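PDB 5ERI: MarR family transcriptional regulator, which probably binds DNA as a dimeric winged-helix transcription factor of the MarR family, regulating transcription. Local coordinates for residues L61-E66 and Y123-I127. Sequence-based numbering, arbitrary orientation.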
# COMPACT_ATOMS: atom_id res chain seq x y z
N LEU A 61 6.81 -2.71 13.55
CA LEU A 61 7.74 -2.33 14.60
C LEU A 61 7.46 -0.96 15.23
O LEU A 61 7.40 -0.82 16.46
CB LEU A 61 9.15 -2.42 14.08
CG LEU A 61 10.26 -2.20 15.10
CD1 LEU A 61 9.96 -3.06 16.30
CD2 LEU A 61 11.60 -2.57 14.47
N THR A 62 7.24 0.06 14.41
CA THR A 62 6.97 1.40 14.96
C THR A 62 5.75 1.39 15.83
O THR A 62 5.75 2.06 16.86
CB THR A 62 6.80 2.51 13.87
OG1 THR A 62 5.65 2.23 13.10
CG2 THR A 62 7.94 2.55 12.92
N ARG A 63 4.69 0.70 15.42
CA ARG A 63 3.51 0.66 16.26
C ARG A 63 3.72 -0.03 17.59
O ARG A 63 3.13 0.36 18.63
CB ARG A 63 2.34 0.01 15.56
CG ARG A 63 1.93 0.66 14.28
CD ARG A 63 1.87 2.19 14.34
NE ARG A 63 2.10 2.70 13.01
CZ ARG A 63 1.17 3.11 12.20
NH1 ARG A 63 -0.09 3.16 12.61
NH2 ARG A 63 1.52 3.52 10.97
N ILE A 64 4.55 -1.07 17.57
CA ILE A 64 4.91 -1.76 18.79
C ILE A 64 5.74 -0.83 19.69
O ILE A 64 5.43 -0.66 20.86
CB ILE A 64 5.61 -3.07 18.48
CG1 ILE A 64 4.57 -4.06 17.97
CG2 ILE A 64 6.23 -3.65 19.72
CD1 ILE A 64 5.16 -5.26 17.26
N CYS A 65 6.75 -0.18 19.14
CA CYS A 65 7.50 0.79 19.96
C CYS A 65 6.67 1.94 20.51
O CYS A 65 6.89 2.39 21.64
CB CYS A 65 8.63 1.38 19.17
SG CYS A 65 9.88 0.19 18.64
N GLU A 66 5.72 2.43 19.71
CA GLU A 66 4.89 3.54 20.15
C GLU A 66 3.83 3.12 21.14
O GLU A 66 3.34 3.99 21.90
CB GLU A 66 4.22 4.22 18.93
CG GLU A 66 5.23 5.02 18.11
CD GLU A 66 4.83 5.19 16.67
OE1 GLU A 66 3.66 4.83 16.31
OE2 GLU A 66 5.68 5.75 15.95
N TYR A 123 14.19 2.56 16.16
CA TYR A 123 12.94 3.32 16.12
C TYR A 123 13.20 4.75 15.70
O TYR A 123 12.44 5.31 14.90
CB TYR A 123 12.21 3.28 17.46
CG TYR A 123 11.01 4.17 17.45
CD1 TYR A 123 9.87 3.78 16.82
CD2 TYR A 123 11.02 5.41 18.04
CE1 TYR A 123 8.75 4.58 16.77
CE2 TYR A 123 9.89 6.24 17.98
CZ TYR A 123 8.77 5.81 17.34
OH TYR A 123 7.62 6.58 17.25
N GLU A 124 14.29 5.33 16.20
CA GLU A 124 14.57 6.74 15.95
C GLU A 124 15.00 6.86 14.52
O GLU A 124 14.59 7.80 13.84
CB GLU A 124 15.68 7.30 16.88
CG GLU A 124 15.35 7.33 18.39
CD GLU A 124 13.98 7.94 18.76
OE1 GLU A 124 13.52 7.70 19.90
OE2 GLU A 124 13.36 8.65 17.92
N LEU A 125 15.82 5.92 14.09
CA LEU A 125 16.20 5.82 12.69
C LEU A 125 14.95 5.78 11.75
O LEU A 125 14.87 6.47 10.72
CB LEU A 125 17.08 4.57 12.50
CG LEU A 125 17.80 4.41 11.13
CD1 LEU A 125 18.13 5.74 10.42
CD2 LEU A 125 19.09 3.55 11.29
N ILE A 126 13.96 4.96 12.12
CA ILE A 126 12.81 4.78 11.26
C ILE A 126 12.06 6.09 11.17
O ILE A 126 11.59 6.50 10.12
CB ILE A 126 11.89 3.65 11.77
CG1 ILE A 126 12.53 2.28 11.58
CG2 ILE A 126 10.59 3.68 10.98
CD1 ILE A 126 11.84 1.15 12.33
N ILE A 127 11.92 6.75 12.30
CA ILE A 127 11.14 7.99 12.33
C ILE A 127 11.84 9.11 11.57
O ILE A 127 11.18 9.94 10.93
CB ILE A 127 10.89 8.42 13.79
CG1 ILE A 127 9.95 7.42 14.48
CG2 ILE A 127 10.26 9.79 13.84
CD1 ILE A 127 8.50 7.40 13.97
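The edge of the Y123 ring has E66 OE2 and, from its own helix, E124 OE1 near its plane, while I127 CG1 covers one ring face, offset toward the rim. C65 CB approaches obliquely, 3.6 Å from Y123 CD1, and T62 O is also oblique to the ring. This contact joins two helices of the MarR-type winged-helix fold: helix 57-66, within the DNA-binding lobe, and the long helix 117-138 that follows the wing strands. Their segments cross at 121°, with axes 10.5 Å apart. A chi1 of 174° places Y123 CG opposite the backbone N and sends the ring across to helix 57-66, roughly perpendicular to the E66 side chain; tyrosine suits the place by pairing a flat apolar body with a polar tip. C65 is small enough to pack beside that body. T62 CG2 packs tightly on I126 CG2, 3.5 Å away, whereas its OG1 is hydrogen-bonded to T59 O in the same helix. Buried, branched L61 reaches I126 CD1 more loosely through CD2, at 4.3 Å. E66 suits the polar border because OE1 forms a salt bridge with R31 of the second subunit, which would help orient the carboxylate, set 88° to the ring. Its OE2 accepts a hydrogen bond from Y123 OH, modelled very short at 2.5 Å, a length uncertain at this resolution.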